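Local coordinates for protein pectate lyase II (Xanthomonas campestris pv. campestris, PDB 2QY1) that probably cleaves pectate, the polygalacturonate of plant cell walls, by beta-elimination, as other secreted polysaccharide lyases of family 1 do, at residues A[215-226]-A[238-249]. The protein carries 2 engineered substitutions. Sequence-based numbering, arbitrary orientation.
Sequences LSHIYNNYFNNV and IAKIESNYFENI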
ATOM      1  N   LEU A 215      -1.529 -13.291   6.889  1.00 20.10           N
ATOM      2  CA  LEU A 215      -1.076 -13.936   5.664  1.00 20.09           C
ATOM      3  C   LEU A 215      -1.122 -12.950   4.515  1.00 20.15           C
ATOM      4  O   LEU A 215      -2.038 -12.129   4.426  1.00 20.02           O
ATOM      5  CB  LEU A 215      -1.945 -15.155   5.333  1.00 20.16           C
ATOM      6  CG  LEU A 215      -2.100 -16.246   6.398  1.00 20.21           C
ATOM      7  CD1 LEU A 215      -3.167 -17.247   5.981  1.00 20.44           C
ATOM      8  CD2 LEU A 215      -0.777 -16.949   6.680  1.00 20.16           C
ATOM      9  N   SER A 216      -0.126 -13.028   3.639  1.00 20.04           N
ATOM     10  CA  SER A 216      -0.104 -12.194   2.448  1.00 19.99           C
ATOM     11  C   SER A 216       0.293 -12.988   1.211  1.00 19.91           C
ATOM     12  O   SER A 216       0.949 -14.034   1.300  1.00 19.92           O
ATOM     13  CB  SER A 216       0.824 -10.988   2.634  1.00 19.91           C
ATOM     14  OG  SER A 216       2.185 -11.368   2.543  1.00 20.43           O
ATOM     15  N   HIS A 217      -0.130 -12.478   0.062  1.00 19.58           N
ATOM     16  CA  HIS A 217       0.273 -13.013  -1.222  1.00 19.56           C
ATOM     17  C   HIS A 217       0.839 -11.844  -2.022  1.00 19.46           C
ATOM     18  O   HIS A 217       0.117 -10.914  -2.381  1.00 19.40           O
ATOM     19  CB  HIS A 217      -0.922 -13.657  -1.922  1.00 19.38           C
ATOM     20  CG  HIS A 217      -0.581 -14.359  -3.199  1.00 20.02           C
ATOM     21  ND1 HIS A 217      -1.509 -14.570  -4.195  1.00 20.38           N
ATOM     22  CD2 HIS A 217       0.579 -14.898  -3.646  1.00 20.44           C
ATOM     23  CE1 HIS A 217      -0.938 -15.215  -5.197  1.00 20.36           C
ATOM     24  NE2 HIS A 217       0.329 -15.422  -4.891  1.00 20.64           N
ATOM     25  N   ILE A 218       2.146 -11.892  -2.257  1.00 19.35           N
ATOM     26  CA  ILE A 218       2.874 -10.816  -2.920  1.00 19.10           C
ATOM     27  C   ILE A 218       3.403 -11.353  -4.250  1.00 19.14           C
ATOM     28  O   ILE A 218       4.388 -12.089  -4.275  1.00 18.97           O
ATOM     29  CB  ILE A 218       4.030 -10.291  -2.011  1.00 19.09           C
ATOM     30  CG1 ILE A 218       3.467  -9.768  -0.681  1.00 18.99           C
ATOM     31  CG2 ILE A 218       4.860  -9.208  -2.718  1.00 19.05           C
ATOM     32  CD1 ILE A 218       4.484  -9.706   0.461  1.00 19.06           C
ATOM     33  N   TYR A 219       2.731 -11.010  -5.350  1.00 18.97           N
ATOM     34  CA  TYR A 219       3.078 -11.572  -6.663  1.00 18.85           C
ATOM     35  C   TYR A 219       3.063 -10.554  -7.797  1.00 18.96           C
ATOM     36  O   TYR A 219       2.305  -9.592  -7.757  1.00 18.88           O
ATOM     37  CB  TYR A 219       2.201 -12.797  -6.999  1.00 18.85           C
ATOM     38  CG  TYR A 219       0.792 -12.506  -7.489  1.00 18.85           C
ATOM     39  CD1 TYR A 219       0.518 -12.354  -8.852  1.00 18.81           C
ATOM     40  CD2 TYR A 219      -0.273 -12.418  -6.595  1.00 18.84           C
ATOM     41  CE1 TYR A 219      -0.780 -12.089  -9.305  1.00 18.87           C
ATOM     42  CE2 TYR A 219      -1.571 -12.165  -7.036  1.00 18.88           C
ATOM     43  CZ  TYR A 219      -1.817 -12.002  -8.391  1.00 19.03           C
ATOM     44  OH  TYR A 219      -3.103 -11.748  -8.821  1.00 18.84           O
ATOM     45  N   ASN A 220       3.905 -10.781  -8.806  1.00 19.00           N
ATOM     46  CA  ASN A 220       3.966  -9.938 -10.013  1.00 19.10           C
ATOM     47  C   ASN A 220       4.243  -8.455  -9.752  1.00 19.17           C
ATOM     48  O   ASN A 220       3.835  -7.594 -10.539  1.00 19.16           O
ATOM     49  CB  ASN A 220       2.696 -10.091 -10.865  1.00 19.00           C
ATOM     50  CG  ASN A 220       2.608 -11.432 -11.570  1.00 19.57           C
ATOM     51  OD1 ASN A 220       3.595 -12.168 -11.691  1.00 20.48           O
ATOM     52  ND2 ASN A 220       1.415 -11.755 -12.049  1.00 18.88           N
ATOM     53  N   ASN A 221       4.932  -8.163  -8.650  1.00 19.15           N
ATOM     54  CA  ASN A 221       5.373  -6.802  -8.350  1.00 19.39           C
ATOM     55  C   ASN A 221       6.778  -6.552  -8.889  1.00 19.50           C
ATOM     56  O   ASN A 221       7.602  -7.467  -8.952  1.00 19.41           O
ATOM     57  CB  ASN A 221       5.341  -6.529  -6.845  1.00 19.17           C
ATOM     58  CG  ASN A 221       3.978  -6.771  -6.234  1.00 19.10           C
ATOM     59  OD1 ASN A 221       3.054  -5.981  -6.416  1.00 19.95           O
ATOM     60  ND2 ASN A 221       3.848  -7.865  -5.494  1.00 18.40           N
ATOM     61  N   TYR A 222       7.039  -5.308  -9.279  1.00 19.72           N
ATOM     62  CA  TYR A 222       8.349  -4.913  -9.787  1.00 20.15           C
ATOM     63  C   TYR A 222       9.040  -4.003  -8.777  1.00 20.30           C
ATOM     64  O   TYR A 222       8.492  -2.970  -8.380  1.00 20.41           O
ATOM     65  CB  TYR A 222       8.213  -4.238 -11.162  1.00 20.24           C
ATOM     66  CG  TYR A 222       9.469  -3.558 -11.678  1.00 20.43           C
ATOM     67  CD1 TYR A 222      10.657  -4.273 -11.855  1.00 20.10           C
ATOM     68  CD2 TYR A 222       9.463  -2.201 -12.008  1.00 20.33           C
ATOM     69  CE1 TYR A 222      11.807  -3.650 -12.325  1.00 20.50           C
ATOM     70  CE2 TYR A 222      10.611  -1.568 -12.488  1.00 20.43           C
ATOM     71  CZ  TYR A 222      11.776  -2.301 -12.646  1.00 20.53           C
ATOM     72  OH  TYR A 222      12.915  -1.684 -13.117  1.00 20.36           O
ATOM     73  N   PHE A 223      10.237  -4.415  -8.357  1.00 20.39           N
ATOM     74  CA  PHE A 223      11.052  -3.674  -7.401  1.00 20.37           C
ATOM     75  C   PHE A 223      12.292  -3.158  -8.118  1.00 20.48           C
ATOM     76  O   PHE A 223      12.977  -3.916  -8.812  1.00 20.37           O
ATOM     77  CB  PHE A 223      11.500  -4.574  -6.240  1.00 20.33           C
ATOM     78  CG  PHE A 223      10.373  -5.175  -5.442  1.00 20.26           C
ATOM     79  CD1 PHE A 223      10.119  -4.741  -4.141  1.00 20.38           C
ATOM     80  CD2 PHE A 223       9.588  -6.200  -5.969  1.00 19.98           C
ATOM     81  CE1 PHE A 223       9.087  -5.303  -3.385  1.00 20.05           C
ATOM     82  CE2 PHE A 223       8.553  -6.768  -5.222  1.00 20.27           C
ATOM     83  CZ  PHE A 223       8.302  -6.318  -3.929  1.00 19.94           C
ATOM     84  N   ASN A 224      12.583  -1.873  -7.949  1.00 20.60           N
ATOM     85  CA  ASN A 224      13.795  -1.278  -8.506  1.00 20.73           C
ATOM     86  C   ASN A 224      14.251  -0.108  -7.654  1.00 20.79           C
ATOM     87  O   ASN A 224      13.460   0.779  -7.339  1.00 20.57           O
ATOM     88  CB  ASN A 224      13.572  -0.829  -9.954  1.00 20.76           C
ATOM     89  CG  ASN A 224      14.851  -0.351 -10.626  1.00 21.01           C
ATOM     90  OD1 ASN A 224      14.858   0.673 -11.312  1.00 21.39           O
ATOM     91  ND2 ASN A 224      15.939  -1.094 -10.436  1.00 20.61           N
ATOM     92  N   ASN A 225      15.533  -0.114  -7.294  1.00 20.94           N
ATOM     93  CA  ASN A 225      16.121   0.916  -6.435  1.00 21.04           C
ATOM     94  C   ASN A 225      15.413   1.021  -5.080  1.00 21.13           C
ATOM     95  O   ASN A 225      14.866   2.064  -4.709  1.00 21.07           O
ATOM     96  CB  ASN A 225      16.221   2.260  -7.170  1.00 21.03           C
ATOM     97  CG  ASN A 225      17.218   2.220  -8.319  1.00 21.33           C
ATOM     98  OD1 ASN A 225      16.897   2.577  -9.455  1.00 22.33           O
ATOM     99  ND2 ASN A 225      18.430   1.765  -8.032  1.00 20.33           N
ATOM    100  N   VAL A 226      15.421  -0.100  -4.363  1.00 21.25           N
ATOM    101  CA  VAL A 226      14.907  -0.192  -3.003  1.00 21.39           C
ATOM    102  C   VAL A 226      16.136  -0.314  -2.111  1.00 21.52           C
ATOM    103  O   VAL A 226      16.851  -1.318  -2.155  1.00 21.41           O
ATOM    104  CB  VAL A 226      13.963  -1.406  -2.833  1.00 21.40           C
ATOM    105  CG1 VAL A 226      13.335  -1.417  -1.452  1.00 21.37           C
ATOM    106  CG2 VAL A 226      12.883  -1.410  -3.920  1.00 21.17           C
ATOM    107  N   ILE A 238       3.201 -14.870   7.483  1.00 19.49           N
ATOM    108  CA  ILE A 238       3.690 -15.681   6.370  1.00 19.44           C
ATOM    109  C   ILE A 238       3.322 -14.997   5.054  1.00 19.37           C
ATOM    110  O   ILE A 238       2.193 -14.548   4.878  1.00 19.39           O
ATOM    111  CB  ILE A 238       3.141 -17.137   6.416  1.00 19.41           C
ATOM    112  CG1 ILE A 238       3.529 -17.819   7.737  1.00 19.28           C
ATOM    113  CG2 ILE A 238       3.651 -17.949   5.222  1.00 19.45           C
ATOM    114  CD1 ILE A 238       2.820 -19.148   8.008  1.00 19.68           C
ATOM    115  N   ALA A 239       4.289 -14.906   4.145  1.00 19.40           N
ATOM    116  CA  ALA A 239       4.060 -14.302   2.836  1.00 19.31           C
ATOM    117  C   ALA A 239       4.359 -15.288   1.711  1.00 19.40           C
ATOM    118  O   ALA A 239       5.454 -15.848   1.638  1.00 19.34           O
ATOM    119  CB  ALA A 239       4.905 -13.049   2.676  1.00 19.35           C
ATOM    120  N   LYS A 240       3.373 -15.510   0.847  1.00 19.47           N
ATOM    121  CA  LYS A 240       3.603 -16.233  -0.396  1.00 19.60           C
ATOM    122  C   LYS A 240       4.148 -15.230  -1.411  1.00 19.66           C
ATOM    123  O   LYS A 240       3.419 -14.363  -1.897  1.00 19.74           O
ATOM    124  CB  LYS A 240       2.316 -16.896  -0.901  1.00 19.49           C
ATOM    125  CG  LYS A 240       2.515 -17.742  -2.151  1.00 19.45           C
ATOM    126  CD  LYS A 240       1.235 -18.456  -2.566  1.00 19.75           C
ATOM    127  CE  LYS A 240       1.480 -19.369  -3.760  1.00 20.22           C
ATOM    128  NZ  LYS A 240       2.323 -20.553  -3.422  1.00 21.17           N
ATOM    129  N   ILE A 241       5.441 -15.348  -1.703  1.00 19.71           N
ATOM    130  CA  ILE A 241       6.141 -14.413  -2.583  1.00 19.71           C
ATOM    131  C   ILE A 241       6.409 -15.093  -3.925  1.00 19.79           C
ATOM    132  O   ILE A 241       7.269 -15.969  -4.029  1.00 19.48           O
ATOM    133  CB  ILE A 241       7.454 -13.900  -1.932  1.00 19.66           C
ATOM    134  CG1 ILE A 241       7.158 -13.262  -0.567  1.00 19.72           C
ATOM    135  CG2 ILE A 241       8.177 -12.915  -2.858  1.00 19.83           C
ATOM    136  CD1 ILE A 241       8.392 -12.931   0.263  1.00 19.67           C
ATOM    137  N   GLU A 242       5.667 -14.668  -4.947  1.00 19.77           N
ATOM    138  CA  GLU A 242       5.571 -15.408  -6.204  1.00 19.97           C
ATOM    139  C   GLU A 242       5.753 -14.522  -7.438  1.00 20.01           C
ATOM    140  O   GLU A 242       5.132 -13.469  -7.548  1.00 19.90           O
ATOM    141  CB  GLU A 242       4.211 -16.115  -6.260  1.00 20.07           C
ATOM    142  CG  GLU A 242       3.968 -16.970  -7.493  1.00 20.32           C
ATOM    143  CD  GLU A 242       2.572 -17.578  -7.539  1.00 20.27           C
ATOM    144  OE1 GLU A 242       2.299 -18.334  -8.492  1.00 20.27           O
ATOM    145  OE2 GLU A 242       1.749 -17.304  -6.636  1.00 20.65           O
ATOM    146  N   SER A 243       6.611 -14.959  -8.359  1.00 20.04           N
ATOM    147  CA  SER A 243       6.752 -14.331  -9.682  1.00 20.20           C
ATOM    148  C   SER A 243       6.915 -12.804  -9.678  1.00 20.27           C
ATOM    149  O   SER A 243       6.356 -12.107 -10.530  1.00 20.25           O
ATOM    150  CB  SER A 243       5.585 -14.739 -10.594  1.00 20.30           C
ATOM    151  OG  SER A 243       5.612 -16.130 -10.861  1.00 20.27           O
ATOM    152  N   ASN A 244       7.677 -12.292  -8.716  1.00 20.26           N
ATOM    153  CA  ASN A 244       8.032 -10.879  -8.695  1.00 20.48           C
ATOM    154  C   ASN A 244       9.284 -10.646  -9.540  1.00 20.50           C
ATOM    155  O   ASN A 244       9.957 -11.596  -9.946  1.00 20.55           O
ATOM    156  CB  ASN A 244       8.251 -10.390  -7.255  1.00 20.40           C
ATOM    157  CG  ASN A 244       7.046 -10.629  -6.357  1.00 20.45           C
ATOM    158  OD1 ASN A 244       6.997 -11.606  -5.610  1.00 21.51           O
ATOM    159  ND2 ASN A 244       6.068  -9.741  -6.431  1.00 19.04           N
ATOM    160  N   TYR A 245       9.581  -9.379  -9.811  1.00 20.61           N
ATOM    161  CA  TYR A 245      10.781  -8.988 -10.543  1.00 20.65           C
ATOM    162  C   TYR A 245      11.603  -8.081  -9.632  1.00 20.74           C
ATOM    163  O   TYR A 245      11.198  -6.952  -9.347  1.00 20.65           O
ATOM    164  CB  TYR A 245      10.386  -8.251 -11.829  1.00 20.55           C
ATOM    165  CG  TYR A 245      11.483  -8.080 -12.864  1.00 20.45           C
ATOM    166  CD1 TYR A 245      11.440  -8.784 -14.068  1.00 20.51           C
ATOM    167  CD2 TYR A 245      12.545  -7.196 -12.657  1.00 20.45           C
ATOM    168  CE1 TYR A 245      12.429  -8.623 -15.032  1.00 20.52           C
ATOM    169  CE2 TYR A 245      13.541  -7.030 -13.615  1.00 20.50           C
ATOM    170  CZ  TYR A 245      13.476  -7.747 -14.799  1.00 20.51           C
ATOM    171  OH  TYR A 245      14.456  -7.591 -15.748  1.00 20.51           O
ATOM    172  N   PHE A 246      12.744  -8.590  -9.164  1.00 20.81           N
ATOM    173  CA  PHE A 246      13.628  -7.848  -8.262  1.00 21.01           C
ATOM    174  C   PHE A 246      14.896  -7.395  -8.985  1.00 21.07           C
ATOM    175  O   PHE A 246      15.547  -8.195  -9.662  1.00 20.90           O
ATOM    176  CB  PHE A 246      14.047  -8.717  -7.069  1.00 21.11           C
ATOM    177  CG  PHE A 246      12.913  -9.158  -6.184  1.00 21.32           C
ATOM    178  CD1 PHE A 246      12.352 -10.421  -6.333  1.00 21.45           C
ATOM    179  CD2 PHE A 246      12.429  -8.323  -5.175  1.00 21.49           C
ATOM    180  CE1 PHE A 246      11.315 -10.844  -5.507  1.00 21.51           C
ATOM    181  CE2 PHE A 246      11.392  -8.737  -4.344  1.00 21.18           C
ATOM    182  CZ  PHE A 246      10.831 -10.000  -4.512  1.00 21.25           C
ATOM    183  N   GLU A 247      15.245  -6.119  -8.833  1.00 21.20           N
ATOM    184  CA  GLU A 247      16.557  -5.611  -9.264  1.00 21.29           C
ATOM    185  C   GLU A 247      16.930  -4.350  -8.490  1.00 21.36           C
ATOM    186  O   GLU A 247      16.049  -3.628  -8.016  1.00 21.44           O
ATOM    187  CB  GLU A 247      16.612  -5.363 -10.779  1.00 21.27           C
ATOM    188  CG  GLU A 247      15.630  -4.320 -11.308  1.00 21.25           C
ATOM    189  CD  GLU A 247      15.779  -4.075 -12.798  1.00 21.50           C
ATOM    190  OE1 GLU A 247      16.730  -4.610 -13.406  1.00 21.24           O
ATOM    191  OE2 GLU A 247      14.944  -3.344 -13.367  1.00 21.69           O
ATOM    192  N   ASN A 248      18.234  -4.096  -8.369  1.00 21.30           N
ATOM    193  CA  ASN A 248      18.753  -2.947  -7.620  1.00 21.26           C
ATOM    194  C   ASN A 248      18.040  -2.786  -6.272  1.00 21.18           C
ATOM    195  O   ASN A 248      17.430  -1.754  -5.990  1.00 21.13           O
ATOM    196  CB  ASN A 248      18.663  -1.665  -8.461  1.00 21.24           C
ATOM    197  CG  ASN A 248      19.359  -1.800  -9.810  1.00 21.44           C
ATOM    198  OD1 ASN A 248      18.749  -1.587 -10.858  1.00 21.86           O
ATOM    199  ND2 ASN A 248      20.634  -2.162  -9.785  1.00 20.29           N
ATOM    200  N   ILE A 249      18.109  -3.832  -5.455  1.00 21.16           N
ATOM    201  CA  ILE A 249      17.369  -3.883  -4.196  1.00 21.05           C
ATOM    202  C   ILE A 249      18.233  -4.474  -3.085  1.00 21.12           C
ATOM    203  O   ILE A 249      18.906  -5.492  -3.281  1.00 21.12           O
ATOM    204  CB  ILE A 249      16.005  -4.649  -4.349  1.00 21.05           C
ATOM    205  CG1 ILE A 249      15.281  -4.781  -3.002  1.00 20.83           C
ATOM    206  CG2 ILE A 249      16.201  -6.016  -5.013  1.00 20.85           C
ATOM    207  CD1 ILE A 249      13.777  -5.046  -3.111  1.00 20.83           C
TER
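Phe223 and Phe246 form an offset stack between successive coils of a right-handed parallel beta-helix, the fold of this lyase family. The rings, inclined by 24°, overlap near the rim, with Phe246 CE2 3.5 Å from Phe223 CD2; both point inward, where Ile249 CD1 touches Phe223 CD1.

Parallel backbone bonds join strand 215-219 to 238-242 and resume beyond the turn with Phe223 N to Tyr245 O (2.9 Å). There the Asn221 and Asn244 amides lie edge to edge in nearly one plane (10° apart), consistent with the row of inward asparagines known from pectate lyases; Asn199 N binds Asn221 OD1, and Asn221 ND2 binds Tyr196 O.

On the outward face, CG anti to the backbone N (chi1 -174°) lays the His217 ring alongside the Lys240 chain, where its NE2 N-H reaches OE2 of the extended Glu242 (2.9 Å). With Tyr304 OH bonded to ND1, both ring nitrogens are held and the ring's rotation is fixed; Tyr306 also bonds OE2. Tyr222 OH donates to the anti lone pair of Glu247 OE2 (2.6 Å), which also salt-bridges Lys315.

Strand 193-202 pairs in parallel with 215-226 on the side away from 238-249, strand 231-234 packs on Ile218 and Phe246 through Ile231 in the interior, and helix 314-321 packs outside on Tyr222 and Tyr245.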